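Long-range contacts in glycerate dehydrogenase (Bacillus sp. 5mfcol3.1, PDB 6P2I), which is an NADPH-binding imine reductase that reduces acyclic imino acids made in situ by a partner oxidase, here held with NADPH and D-arginine: residues M1-I6 and T45-V50; S92-Y97 and M287-E292; E104-L109 and Q155-I160. All coordinates share one frame; numbering follows the deposited sequence.

Interaction 1 of 3, residues M1-I6 and T45-V50; sequences MKITYI and TDIAIV
Ile49 lays CG2 over one face of the Tyr5 ring, 3.9 Å from the ring centroid, in a CH-pi contact that lies off-centre toward the rim. On the same face of the sheet Ile49 CD1 reaches Ile3 CG2, while Ile3 and Ile47 lie alongside each other with their tips in the same direction. Beneath these side chains, strands 2-5 and 47-50 pair in parallel. Thr4 bonds twice to strand 47-50, through its N to Ile47 O and through its O to Ile49 N at 2.8 Å, and Ile6 N closes the row on Ile49 O. Where the pairing begins, Lys2 O accepts the N-H groups of both Asp46 and Ile47, and Asp46 OD2 takes Lys2 N through its anti lone pair at 2.8 Å. Thr45 OG1 bonds to Ile47 O from the face of that carbonyl plane opposite Thr4 N. Further out, strand 25-28 flanks strand 2-5 in this five-stranded parallel sheet. Asp46 also bridges to Arg65, and Lys2 to Glu27. Doubly used carbonyls and side-chain bonds thus fix the start of the strand pair, while Tyr5, near bound D-arginine, has Ile49 on its ring face and Glu51, a pocket residue, hydrogen-bonded to its hydroxyl.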
ATOM      1  N   MET A   1     -39.789 -18.216  17.946  1.00 46.71           N
ATOM      2  CA  MET A   1     -38.736 -17.362  17.392  1.00 34.23           C
ATOM      3  C   MET A   1     -37.916 -18.101  16.345  1.00 32.94           C
ATOM      4  O   MET A   1     -37.139 -19.005  16.660  1.00 34.93           O
ATOM      5  CB  MET A   1     -37.809 -16.836  18.495  1.00 44.03           C
ATOM      6  CG  MET A   1     -36.728 -15.860  18.041  1.00 41.63           C
ATOM      7  SD  MET A   1     -37.355 -14.364  17.233  1.00 45.33           S
ATOM      8  CE  MET A   1     -38.528 -13.768  18.438  1.00 39.14           C
ATOM      9  N   LYS A   2     -38.090 -17.687  15.096  1.00 26.59           N
ATOM     10  CA  LYS A   2     -37.352 -18.214  13.963  1.00 23.84           C
ATOM     11  C   LYS A   2     -36.415 -17.140  13.427  1.00 24.32           C
ATOM     12  O   LYS A   2     -36.811 -15.980  13.280  1.00 28.28           O
ATOM     13  CB  LYS A   2     -38.307 -18.664  12.856  1.00 28.19           C
ATOM     14  CG  LYS A   2     -37.615 -19.151  11.589  1.00 34.38           C
ATOM     15  CD  LYS A   2     -37.861 -20.634  11.362  1.00 47.78           C
ATOM     16  CE  LYS A   2     -37.859 -20.991   9.879  1.00 50.92           C
ATOM     17  NZ  LYS A   2     -36.610 -20.571   9.200  1.00 55.43           N
ATOM     18  N   ILE A   3     -35.177 -17.535  13.143  1.00 23.63           N
ATOM     19  CA  ILE A   3     -34.150 -16.657  12.595  1.00 21.86           C
ATOM     20  C   ILE A   3     -33.651 -17.303  11.312  1.00 24.29           C
ATOM     21  O   ILE A   3     -33.335 -18.498  11.302  1.00 25.27           O
ATOM     22  CB  ILE A   3     -32.999 -16.457  13.597  1.00 25.59           C
ATOM     23  CG1 ILE A   3     -33.562 -15.969  14.933  1.00 28.29           C
ATOM     24  CG2 ILE A   3     -31.924 -15.499  13.029  1.00 22.61           C
ATOM     25  CD1 ILE A   3     -32.689 -16.288  16.122  1.00 33.87           C
ATOM     26  N   THR A   4     -33.615 -16.535  10.227  1.00 22.56           N
ATOM     27  CA  THR A   4     -33.282 -17.090   8.919  1.00 22.36           C
ATOM     28  C   THR A   4     -32.251 -16.222   8.220  1.00 22.53           C
ATOM     29  O   THR A   4     -32.506 -15.043   7.955  1.00 20.45           O
ATOM     30  CB  THR A   4     -34.519 -17.216   8.035  1.00 23.36           C
ATOM     31  OG1 THR A   4     -35.496 -18.022   8.698  1.00 24.62           O
ATOM     32  CG2 THR A   4     -34.142 -17.879   6.717  1.00 22.78           C
ATOM     33  N   TYR A   5     -31.102 -16.812   7.909  1.00 19.99           N
ATOM     34  CA  TYR A   5     -30.126 -16.199   7.009  1.00 22.82           C
ATOM     35  C   TYR A   5     -30.593 -16.575   5.605  1.00 24.53           C
ATOM     36  O   TYR A   5     -30.475 -17.731   5.184  1.00 23.31           O
ATOM     37  CB  TYR A   5     -28.726 -16.709   7.337  1.00 21.78           C
ATOM     38  CG  TYR A   5     -27.548 -15.827   6.927  1.00 18.08           C
ATOM     39  CD1 TYR A   5     -27.395 -15.394   5.617  1.00 19.08           C
ATOM     40  CD2 TYR A   5     -26.580 -15.461   7.850  1.00 22.18           C
ATOM     41  CE1 TYR A   5     -26.299 -14.605   5.227  1.00 22.57           C
ATOM     42  CE2 TYR A   5     -25.484 -14.668   7.475  1.00 25.04           C
ATOM     43  CZ  TYR A   5     -25.356 -14.247   6.163  1.00 21.68           C
ATOM     44  OH  TYR A   5     -24.270 -13.477   5.787  1.00 22.33           O
ATOM     45  N   ILE A   6     -31.183 -15.611   4.888  1.00 19.43           N
ATOM     46  CA  ILE A   6     -31.977 -15.961   3.709  1.00 22.66           C
ATOM     47  C   ILE A   6     -31.163 -16.199   2.448  1.00 21.31           C
ATOM     48  O   ILE A   6     -31.727 -16.662   1.451  1.00 23.84           O
ATOM     49  CB  ILE A   6     -33.041 -14.891   3.398  1.00 24.30           C
ATOM     50  CG1 ILE A   6     -32.392 -13.603   2.883  1.00 26.92           C
ATOM     51  CG2 ILE A   6     -33.943 -14.665   4.613  1.00 22.43           C
ATOM     52  CD1 ILE A   6     -33.412 -12.618   2.284  1.00 26.80           C
ATOM     53  N   THR A  45     -40.320 -16.235   8.851  1.00 25.08           N
ATOM     54  CA  THR A  45     -39.351 -16.028   9.908  1.00 27.63           C
ATOM     55  C   THR A  45     -39.736 -14.790  10.707  1.00 29.09           C
ATOM     56  O   THR A  45     -40.499 -13.934  10.249  1.00 28.48           O
ATOM     57  CB  THR A  45     -37.934 -15.912   9.316  1.00 26.81           C
ATOM     58  OG1 THR A  45     -36.956 -16.098  10.347  1.00 26.52           O
ATOM     59  CG2 THR A  45     -37.709 -14.556   8.638  1.00 24.53           C
ATOM     60  N   ASP A  46     -39.206 -14.712  11.924  1.00 25.46           N
ATOM     61  CA  ASP A  46     -39.419 -13.538  12.753  1.00 24.92           C
ATOM     62  C   ASP A  46     -38.263 -12.554  12.657  1.00 24.81           C
ATOM     63  O   ASP A  46     -38.489 -11.341  12.573  1.00 27.39           O
ATOM     64  CB  ASP A  46     -39.628 -13.964  14.204  1.00 27.15           C
ATOM     65  CG  ASP A  46     -40.733 -14.978  14.342  1.00 29.02           C
ATOM     66  OD1 ASP A  46     -41.902 -14.621  14.066  1.00 29.37           O
ATOM     67  OD2 ASP A  46     -40.424 -16.144  14.678  1.00 30.83           O
ATOM     68  N   ILE A  47     -37.028 -13.062  12.647  1.00 23.77           N
ATOM     69  CA  ILE A  47     -35.831 -12.285  12.351  1.00 23.05           C
ATOM     70  C   ILE A  47     -35.243 -12.824  11.057  1.00 23.19           C
ATOM     71  O   ILE A  47     -35.176 -14.043  10.864  1.00 25.11           O
ATOM     72  CB  ILE A  47     -34.795 -12.377  13.490  1.00 25.79           C
ATOM     73  CG1 ILE A  47     -35.399 -11.876  14.806  1.00 24.28           C
ATOM     74  CG2 ILE A  47     -33.518 -11.625  13.117  1.00 23.53           C
ATOM     75  CD1 ILE A  47     -34.480 -12.087  16.005  1.00 24.30           C
ATOM     76  N   ALA A  48     -34.849 -11.923  10.158  1.00 22.01           N
ATOM     77  CA  ALA A  48     -34.178 -12.311   8.926  1.00 18.96           C
ATOM     78  C   ALA A  48     -32.806 -11.660   8.875  1.00 19.72           C
ATOM     79  O   ALA A  48     -32.620 -10.554   9.383  1.00 22.40           O
ATOM     80  CB  ALA A  48     -34.972 -11.907   7.683  1.00 23.51           C
ATOM     81  N   ILE A  49     -31.861 -12.360   8.247  1.00 22.19           N
ATOM     82  CA  ILE A  49     -30.510 -11.857   7.981  1.00 21.63           C
ATOM     83  C   ILE A  49     -30.293 -11.925   6.477  1.00 22.81           C
ATOM     84  O   ILE A  49     -30.621 -12.935   5.846  1.00 21.11           O
ATOM     85  CB  ILE A  49     -29.435 -12.677   8.708  1.00 17.63           C
ATOM     86  CG1 ILE A  49     -29.747 -12.782  10.202  1.00 22.86           C
ATOM     87  CG2 ILE A  49     -28.033 -12.044   8.467  1.00 17.14           C
ATOM     88  CD1 ILE A  49     -29.123 -13.991  10.865  1.00 24.30           C
ATOM     89  N   VAL A  50     -29.739 -10.866   5.897  1.00 21.26           N
ATOM     90  CA  VAL A  50     -29.601 -10.798   4.449  1.00 17.27           C
ATOM     91  C   VAL A  50     -28.201 -10.307   4.098  1.00 18.61           C
ATOM     92  O   VAL A  50     -27.633  -9.459   4.799  1.00 20.90           O
ATOM     93  CB  VAL A  50     -30.691  -9.897   3.829  1.00 22.00           C
ATOM     94  CG1 VAL A  50     -30.562  -8.454   4.336  1.00 23.71           C
ATOM     95  CG2 VAL A  50     -30.642  -9.956   2.313  1.00 21.87           C
TER

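Interaction 2 of 3, residues S92-Y97 and M287-E292; sequences SNCPQY and MYELIE. With DAR (D-arginine), chain D.
Glu289 extends from its helix toward the loop at 94-97 and sets its carboxylate against the backbone there. The side chain starts with CG anti to the carbonyl carbon (chi1 -75°) and then runs extended, which carries the acid group out to the N-H groups of the loop. OE2 receives Gln96 N at 2.8 Å through its syn lone pair, whereas the bonds to OE1 are weak, from Gln96 N at 3.4 Å and from Tyr97 N at 3.2 Å. Across this carboxylate the Tyr97 ring stands nearly upright, the two planes 78° apart, with OE1 at the ring edge 3.4 Å from CD1. Pro95 crosses the Glu289 side chain obliquely and brings CD to 3.4 Å from OE2. Cys94 points toward the helix, its SG lying 3.9 Å from Glu289 CB and near the backbone of Leu290. The loop follows strand 90-92, an edge strand of the five-stranded parallel sheet of this chain, and leads into helix 99-114; helix 280-298 packs beside it, in the bilobed architecture of the D-2-hydroxyacid dehydrogenase family, where substrate and cofactor meet between the lobes. Pro95 touches the NADP, and Tyr97 belongs to the D-arginine pocket. With chi1 68° the Tyr97 ring keeps its CD1 edge by Glu289 and carries its hydroxyl end away, toward the ligand, where D-arginine NH1 appears to donate to Tyr97 OH, although the modelled position of that hydroxyl is uncertain. Thr74, Ser75, Glu51 and Asn286 also hydrogen-bond the ligand.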
ATOM      1  N   SER A  92     -31.572  -3.379  11.243  1.00 22.99           N
ATOM      2  CA  SER A  92     -30.243  -3.073  11.760  1.00 20.98           C
ATOM      3  C   SER A  92     -29.212  -3.470  10.720  1.00 21.49           C
ATOM      4  O   SER A  92     -29.439  -4.380   9.921  1.00 22.41           O
ATOM      5  CB  SER A  92     -29.927  -3.835  13.069  1.00 21.44           C
ATOM      6  OG  SER A  92     -30.692  -3.381  14.170  1.00 25.10           O
ATOM      7  N   ASN A  93     -28.050  -2.808  10.752  1.00 20.41           N
ATOM      8  CA  ASN A  93     -26.912  -3.276   9.977  1.00 20.42           C
ATOM      9  C   ASN A  93     -25.832  -3.784  10.928  1.00 22.02           C
ATOM     10  O   ASN A  93     -26.025  -3.847  12.146  1.00 21.68           O
ATOM     11  CB  ASN A  93     -26.394  -2.176   9.040  1.00 23.03           C
ATOM     12  CG  ASN A  93     -25.779  -0.993   9.777  1.00 27.74           C
ATOM     13  OD1 ASN A  93     -25.961  -0.810  10.984  1.00 25.70           O
ATOM     14  ND2 ASN A  93     -25.067  -0.162   9.031  1.00 24.17           N
ATOM     15  N   CYS A  94     -24.690  -4.161  10.353  1.00 21.38           N
ATOM     16  CA  CYS A  94     -23.487  -4.457  11.119  1.00 17.93           C
ATOM     17  C   CYS A  94     -22.525  -3.318  10.815  1.00 19.41           C
ATOM     18  O   CYS A  94     -21.964  -3.252   9.709  1.00 19.69           O
ATOM     19  CB  CYS A  94     -22.887  -5.816  10.740  1.00 17.85           C
ATOM     20  SG  CYS A  94     -24.030  -7.186  11.166  1.00 20.70           S
ATOM     21  N   PRO A  95     -22.344  -2.385  11.737  1.00 19.71           N
ATOM     22  CA  PRO A  95     -21.868  -1.049  11.357  1.00 20.96           C
ATOM     23  C   PRO A  95     -20.368  -0.838  11.345  1.00 20.19           C
ATOM     24  O   PRO A  95     -19.930   0.139  10.734  1.00 20.34           O
ATOM     25  CB  PRO A  95     -22.494  -0.154  12.426  1.00 21.95           C
ATOM     26  CG  PRO A  95     -22.587  -1.029  13.631  1.00 23.17           C
ATOM     27  CD  PRO A  95     -22.893  -2.411  13.107  1.00 23.80           C
ATOM     28  N   GLN A  96     -19.582  -1.651  12.049  1.00 17.10           N
ATOM     29  CA  GLN A  96     -18.163  -1.313  12.201  1.00 18.64           C
ATOM     30  C   GLN A  96     -17.194  -2.443  11.883  1.00 20.80           C
ATOM     31  O   GLN A  96     -15.979  -2.214  11.919  1.00 21.65           O
ATOM     32  CB  GLN A  96     -17.888  -0.812  13.629  1.00 22.44           C
ATOM     33  CG  GLN A  96     -18.781   0.328  14.073  1.00 30.42           C
ATOM     34  CD  GLN A  96     -18.240   1.067  15.284  1.00 27.80           C
ATOM     35  OE1 GLN A  96     -17.042   1.017  15.581  1.00 29.10           O
ATOM     36  NE2 GLN A  96     -19.121   1.776  15.982  1.00 32.05           N
ATOM     37  N   TYR A  97     -17.686  -3.641  11.553  1.00 19.36           N
ATOM     38  CA  TYR A  97     -16.818  -4.809  11.457  1.00 20.98           C
ATOM     39  C   TYR A  97     -15.651  -4.601  10.499  1.00 20.05           C
ATOM     40  O   TYR A  97     -14.566  -5.141  10.733  1.00 20.38           O
ATOM     41  CB  TYR A  97     -17.635  -6.043  11.017  1.00 21.37           C
ATOM     42  CG  TYR A  97     -18.153  -5.962   9.593  1.00 19.26           C
ATOM     43  CD1 TYR A  97     -19.324  -5.259   9.287  1.00 20.92           C
ATOM     44  CD2 TYR A  97     -17.489  -6.600   8.555  1.00 19.02           C
ATOM     45  CE1 TYR A  97     -19.783  -5.174   7.976  1.00 20.89           C
ATOM     46  CE2 TYR A  97     -17.941  -6.511   7.248  1.00 19.88           C
ATOM     47  CZ  TYR A  97     -19.082  -5.799   6.967  1.00 24.21           C
ATOM     48  OH  TYR A  97     -19.526  -5.724   5.663  1.00 28.23           O
ATOM     49  N   MET A 287     -19.399 -11.336  12.724  1.00 20.63           N
ATOM     50  CA  MET A 287     -20.185 -12.304  13.486  1.00 20.23           C
ATOM     51  C   MET A 287     -20.559 -11.753  14.852  1.00 26.06           C
ATOM     52  O   MET A 287     -21.689 -11.955  15.318  1.00 22.68           O
ATOM     53  CB  MET A 287     -19.403 -13.609  13.633  1.00 22.31           C
ATOM     54  CG  MET A 287     -19.036 -14.283  12.316  1.00 21.31           C
ATOM     55  SD  MET A 287     -20.478 -14.763  11.333  1.00 22.73           S
ATOM     56  CE  MET A 287     -20.625 -13.406  10.173  1.00 24.33           C
ATOM     57  N   TYR A 288     -19.622 -11.066  15.517  1.00 21.93           N
ATOM     58  CA  TYR A 288     -19.939 -10.484  16.818  1.00 23.48           C
ATOM     59  C   TYR A 288     -21.063  -9.464  16.700  1.00 23.08           C
ATOM     60  O   TYR A 288     -21.932  -9.385  17.580  1.00 23.29           O
ATOM     61  CB  TYR A 288     -18.715  -9.809  17.440  1.00 22.61           C
ATOM     62  CG  TYR A 288     -17.468 -10.651  17.637  1.00 30.62           C
ATOM     63  CD1 TYR A 288     -17.529 -12.019  17.802  1.00 25.83           C
ATOM     64  CD2 TYR A 288     -16.213 -10.042  17.693  1.00 40.07           C
ATOM     65  CE1 TYR A 288     -16.371 -12.780  18.000  1.00 32.95           C
ATOM     66  CE2 TYR A 288     -15.058 -10.780  17.883  1.00 49.02           C
ATOM     67  CZ  TYR A 288     -15.136 -12.149  18.036  1.00 47.70           C
ATOM     68  OH  TYR A 288     -13.974 -12.875  18.227  1.00 43.18           O
ATOM     69  N   GLU A 289     -21.054  -8.663  15.628  1.00 21.91           N
ATOM     70  CA  GLU A 289     -22.100  -7.657  15.432  1.00 22.16           C
ATOM     71  C   GLU A 289     -23.441  -8.307  15.126  1.00 19.69           C
ATOM     72  O   GLU A 289     -24.473  -7.888  15.657  1.00 22.73           O
ATOM     73  CB  GLU A 289     -21.716  -6.691  14.310  1.00 20.04           C
ATOM     74  CG  GLU A 289     -20.644  -5.685  14.756  1.00 21.40           C
ATOM     75  CD  GLU A 289     -20.279  -4.649  13.697  1.00 21.04           C
ATOM     76  OE1 GLU A 289     -20.414  -4.931  12.493  1.00 22.10           O
ATOM     77  OE2 GLU A 289     -19.826  -3.552  14.088  1.00 24.19           O
ATOM     78  N   LEU A 290     -23.440  -9.324  14.268  1.00 18.99           N
ATOM     79  CA  LEU A 290     -24.667 -10.060  13.982  1.00 20.45           C
ATOM     80  C   LEU A 290     -25.284 -10.607  15.264  1.00 21.50           C
ATOM     81  O   LEU A 290     -26.498 -10.493  15.487  1.00 21.64           O
ATOM     82  CB  LEU A 290     -24.356 -11.198  13.010  1.00 18.50           C
ATOM     83  CG  LEU A 290     -25.464 -12.227  12.833  1.00 20.96           C
ATOM     84  CD1 LEU A 290     -26.702 -11.583  12.239  1.00 21.49           C
ATOM     85  CD2 LEU A 290     -24.976 -13.361  11.972  1.00 18.71           C
ATOM     86  N   ILE A 291     -24.455 -11.201  16.121  1.00 20.20           N
ATOM     87  CA  ILE A 291     -24.955 -11.799  17.354  1.00 20.78           C
ATOM     88  C   ILE A 291     -25.413 -10.712  18.315  1.00 22.35           C
ATOM     89  O   ILE A 291     -26.425 -10.866  19.010  1.00 24.82           O
ATOM     90  CB  ILE A 291     -23.885 -12.714  17.979  1.00 23.37           C
ATOM     91  CG1 ILE A 291     -23.737 -13.979  17.136  1.00 24.85           C
ATOM     92  CG2 ILE A 291     -24.220 -13.062  19.428  1.00 23.60           C
ATOM     93  CD1 ILE A 291     -22.429 -14.722  17.350  1.00 29.34           C
ATOM     94  N   GLU A 292     -24.680  -9.598  18.368  1.00 21.26           N
ATOM     95  CA  GLU A 292     -25.094  -8.501  19.232  1.00 25.34           C
ATOM     96  C   GLU A 292     -26.433  -7.934  18.791  1.00 23.42           C
ATOM     97  O   GLU A 292     -27.272  -7.585  19.629  1.00 24.62           O
ATOM     98  CB  GLU A 292     -24.040  -7.400  19.245  1.00 22.65           C
ATOM     99  CG  GLU A 292     -24.467  -6.213  20.072  1.00 30.56           C
ATOM    100  CD  GLU A 292     -23.368  -5.181  20.203  1.00 46.55           C
ATOM    101  OE1 GLU A 292     -22.366  -5.289  19.460  1.00 39.85           O
ATOM    102  OE2 GLU A 292     -23.509  -4.270  21.049  1.00 60.65           O
TER
HETATM  103  N   DAR D 402     -20.659  -3.775   0.826  1.00 31.15           N
HETATM  104  CA  DAR D 402     -19.804  -3.878   2.009  1.00 34.85           C
HETATM  105  CB  DAR D 402     -19.097  -5.241   2.077  1.00 33.00           C
HETATM  106  CG  DAR D 402     -20.060  -6.425   2.207  1.00 36.64           C
HETATM  107  CD  DAR D 402     -19.346  -7.685   2.687  1.00 36.52           C
HETATM  108  NE  DAR D 402     -20.204  -8.838   2.959  1.00 26.49           N
HETATM  109  CZ  DAR D 402     -20.256  -9.383   4.178  1.00 24.93           C
HETATM  110  NH1 DAR D 402     -19.924  -8.662   5.254  1.00 23.02           N
HETATM  111  NH2 DAR D 402     -20.641 -10.649   4.344  1.00 23.36           N
HETATM  112  C   DAR D 402     -20.593  -3.562   3.267  1.00 26.12           C
HETATM  113  O   DAR D 402     -20.321  -4.072   4.372  1.00 33.46           O
HETATM  114  OXT DAR D 402     -21.521  -2.761   3.163  1.00 30.18           O

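Interaction 3 of 3, residues E104-L109 and Q155-I160; sequences EHVFAL and QTVAEI
Phe107 and Ile160 form the CH-pi part of this helix-helix contact: Ile160 CG2 sits over one face of the ring, 3.6 Å from its centroid and displaced toward the rim. The methyl is anti to the Ile160 backbone N, and the side chains run antiparallel past one another; CG2 lies 3.4 Å from Phe107 CE1. Aliphatic packing is made by Val106, next to Phe107, and Val157, about one turn before Ile160. Val106 CG2 meets Val157 CG2 at 3.9 Å, the two side chains crossing at about a right angle, and Val157 CG1 lies against Phe107 CE1 at 4.1 Å. Val157 O approaches the edge of the same ring. The helical segments cross at -59° with their axes 10.0 Å apart. Around this apolar patch, the Phe107 ring meets Phe164 of the same chain with nearly parallel planes, and Val157 reaches strand 144-148 of the Rossmann-type sheet. Phe107 packs on Phe111 of the second subunit and Ile160 on Phe164 of that subunit, while both carboxylate oxygens of Glu104 accept backbone N-H groups there, from Ile140 and Arg141. With no hydrogen bond between the segments, and mostly apolar groups in touch, shape and burial hold the helices together, while Glu104 adds polar bonds to the partner subunit.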
ATOM      1  N   GLU A 104      -7.355   0.144   5.653  1.00 18.31           N
ATOM      2  CA  GLU A 104      -6.065  -0.340   5.165  1.00 19.17           C
ATOM      3  C   GLU A 104      -6.096  -0.575   3.663  1.00 19.73           C
ATOM      4  O   GLU A 104      -5.100  -0.329   2.972  1.00 18.44           O
ATOM      5  CB  GLU A 104      -5.654  -1.613   5.908  1.00 18.05           C
ATOM      6  CG  GLU A 104      -5.269  -1.334   7.343  1.00 18.34           C
ATOM      7  CD  GLU A 104      -4.709  -2.533   8.090  1.00 19.49           C
ATOM      8  OE1 GLU A 104      -4.281  -3.515   7.443  1.00 22.34           O
ATOM      9  OE2 GLU A 104      -4.705  -2.480   9.343  1.00 20.05           O
ATOM     10  N   HIS A 105      -7.243  -1.018   3.131  1.00 16.88           N
ATOM     11  CA  HIS A 105      -7.341  -1.226   1.693  1.00 16.52           C
ATOM     12  C   HIS A 105      -7.213   0.071   0.922  1.00 15.88           C
ATOM     13  O   HIS A 105      -6.712   0.067  -0.210  1.00 18.14           O
ATOM     14  CB  HIS A 105      -8.677  -1.893   1.353  1.00 15.81           C
ATOM     15  CG  HIS A 105      -8.676  -2.603   0.045  1.00 16.78           C
ATOM     16  ND1 HIS A 105      -8.099  -3.844  -0.126  1.00 18.86           N
ATOM     17  CD2 HIS A 105      -9.217  -2.270  -1.153  1.00 19.12           C
ATOM     18  CE1 HIS A 105      -8.293  -4.247  -1.370  1.00 19.47           C
ATOM     19  NE2 HIS A 105      -8.961  -3.308  -2.016  1.00 19.60           N
ATOM     20  N   VAL A 106      -7.684   1.186   1.491  1.00 16.86           N
ATOM     21  CA  VAL A 106      -7.502   2.469   0.823  1.00 16.17           C
ATOM     22  C   VAL A 106      -6.018   2.713   0.564  1.00 18.57           C
ATOM     23  O   VAL A 106      -5.621   3.136  -0.530  1.00 19.09           O
ATOM     24  CB  VAL A 106      -8.105   3.610   1.666  1.00 16.87           C
ATOM     25  CG1 VAL A 106      -7.670   4.969   1.131  1.00 20.84           C
ATOM     26  CG2 VAL A 106      -9.639   3.518   1.709  1.00 19.22           C
ATOM     27  N   PHE A 107      -5.183   2.428   1.560  1.00 19.66           N
ATOM     28  CA  PHE A 107      -3.749   2.634   1.389  1.00 17.80           C
ATOM     29  C   PHE A 107      -3.136   1.562   0.502  1.00 19.62           C
ATOM     30  O   PHE A 107      -2.229   1.863  -0.273  1.00 18.81           O
ATOM     31  CB  PHE A 107      -3.067   2.715   2.758  1.00 16.69           C
ATOM     32  CG  PHE A 107      -3.357   4.001   3.460  1.00 19.59           C
ATOM     33  CD1 PHE A 107      -4.513   4.156   4.218  1.00 22.58           C
ATOM     34  CD2 PHE A 107      -2.508   5.080   3.301  1.00 20.67           C
ATOM     35  CE1 PHE A 107      -4.798   5.355   4.825  1.00 24.10           C
ATOM     36  CE2 PHE A 107      -2.787   6.293   3.913  1.00 20.01           C
ATOM     37  CZ  PHE A 107      -3.923   6.430   4.679  1.00 26.42           C
ATOM     38  N   ALA A 108      -3.643   0.327   0.558  1.00 18.05           N
ATOM     39  CA  ALA A 108      -3.213  -0.689  -0.398  1.00 16.93           C
ATOM     40  C   ALA A 108      -3.434  -0.213  -1.829  1.00 17.34           C
ATOM     41  O   ALA A 108      -2.534  -0.290  -2.674  1.00 19.56           O
ATOM     42  CB  ALA A 108      -3.961  -2.006  -0.151  1.00 18.37           C
ATOM     43  N   LEU A 109      -4.633   0.300  -2.119  1.00 19.70           N
ATOM     44  CA  LEU A 109      -4.930   0.773  -3.464  1.00 20.16           C
ATOM     45  C   LEU A 109      -4.115   2.007  -3.824  1.00 18.24           C
ATOM     46  O   LEU A 109      -3.595   2.105  -4.942  1.00 18.75           O
ATOM     47  CB  LEU A 109      -6.416   1.090  -3.587  1.00 20.72           C
ATOM     48  CG  LEU A 109      -7.332  -0.122  -3.606  1.00 22.56           C
ATOM     49  CD1 LEU A 109      -8.793   0.341  -3.503  1.00 21.11           C
ATOM     50  CD2 LEU A 109      -7.110  -0.953  -4.873  1.00 23.67           C
ATOM     51  N   GLN A 155     -13.131   8.195   9.173  1.00 19.93           N
ATOM     52  CA  GLN A 155     -12.316   8.584  10.327  1.00 20.92           C
ATOM     53  C   GLN A 155     -11.158   7.624  10.555  1.00 21.79           C
ATOM     54  O   GLN A 155     -10.102   8.037  11.049  1.00 21.02           O
ATOM     55  CB  GLN A 155     -13.182   8.670  11.579  1.00 22.92           C
ATOM     56  CG  GLN A 155     -14.042   9.914  11.607  1.00 25.85           C
ATOM     57  CD  GLN A 155     -14.939   9.958  12.822  1.00 31.67           C
ATOM     58  OE1 GLN A 155     -14.489   9.729  13.939  1.00 34.76           O
ATOM     59  NE2 GLN A 155     -16.218  10.256  12.611  1.00 30.77           N
ATOM     60  N   THR A 156     -11.336   6.345  10.230  1.00 20.07           N
ATOM     61  CA  THR A 156     -10.225   5.407  10.349  1.00 22.15           C
ATOM     62  C   THR A 156      -9.146   5.728   9.328  1.00 21.84           C
ATOM     63  O   THR A 156      -7.949   5.711   9.654  1.00 22.41           O
ATOM     64  CB  THR A 156     -10.718   3.960  10.200  1.00 22.76           C
ATOM     65  OG1 THR A 156     -11.799   3.725  11.112  1.00 22.50           O
ATOM     66  CG2 THR A 156      -9.599   2.983  10.535  1.00 22.30           C
ATOM     67  N   VAL A 157      -9.549   6.051   8.098  1.00 17.33           N
ATOM     68  CA  VAL A 157      -8.585   6.480   7.090  1.00 21.33           C
ATOM     69  C   VAL A 157      -7.865   7.740   7.555  1.00 22.91           C
ATOM     70  O   VAL A 157      -6.639   7.867   7.406  1.00 23.18           O
ATOM     71  CB  VAL A 157      -9.282   6.700   5.735  1.00 18.83           C
ATOM     72  CG1 VAL A 157      -8.332   7.401   4.745  1.00 21.05           C
ATOM     73  CG2 VAL A 157      -9.763   5.370   5.164  1.00 20.46           C
ATOM     74  N   ALA A 158      -8.611   8.687   8.133  1.00 18.22           N
ATOM     75  CA  ALA A 158      -7.977   9.914   8.621  1.00 21.85           C
ATOM     76  C   ALA A 158      -6.922   9.617   9.679  1.00 24.89           C
ATOM     77  O   ALA A 158      -5.863  10.260   9.707  1.00 27.98           O
ATOM     78  CB  ALA A 158      -9.033  10.875   9.171  1.00 21.97           C
ATOM     79  N   GLU A 159      -7.191   8.661  10.573  1.00 25.04           N
ATOM     80  CA  GLU A 159      -6.211   8.342  11.611  1.00 25.60           C
ATOM     81  C   GLU A 159      -4.914   7.849  10.995  1.00 31.60           C
ATOM     82  O   GLU A 159      -3.819   8.264  11.401  1.00 39.56           O
ATOM     83  CB  GLU A 159      -6.752   7.278  12.564  1.00 28.55           C
ATOM     84  CG  GLU A 159      -7.917   7.671  13.409  1.00 44.75           C
ATOM     85  CD  GLU A 159      -8.313   6.533  14.328  1.00 61.76           C
ATOM     86  OE1 GLU A 159      -7.417   5.995  15.020  1.00 58.52           O
ATOM     87  OE2 GLU A 159      -9.504   6.160  14.336  1.00 67.56           O
ATOM     88  N   ILE A 160      -5.020   6.936  10.031  1.00 25.40           N
ATOM     89  CA  ILE A 160      -3.834   6.436   9.347  1.00 32.81           C
ATOM     90  C   ILE A 160      -3.146   7.565   8.589  1.00 38.83           C
ATOM     91  O   ILE A 160      -1.915   7.701   8.629  1.00 38.71           O
ATOM     92  CB  ILE A 160      -4.197   5.275   8.409  1.00 35.53           C
ATOM     93  CG1 ILE A 160      -4.774   4.096   9.203  1.00 30.27           C
ATOM     94  CG2 ILE A 160      -2.975   4.850   7.611  1.00 38.82           C
ATOM     95  CD1 ILE A 160      -5.354   3.035   8.325  1.00 30.29           C
TER

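How the interactions relate
Along the chain interaction 1 closes first, and interaction 3 then lies nested inside the long loop that interaction 2 closes. Interactions 1 and 2 belong to the lobe built on the five-stranded sheet, their centres 15 Å apart, and they touch where Ile49 CD1 meets Leu290 CD1 at 3.7 Å, so helix 280-298 links the sheet to the loop beside the substrate. Interaction 3 lies in the NAD-binding lobe at the subunit interface, its centre 34 Å from that of interaction 1 and 21 Å from that of interaction 2. Helix 99-114 joins the two regions, leading from the ligand-side loop of interaction 2 into the dimer-facing packing of interaction 3.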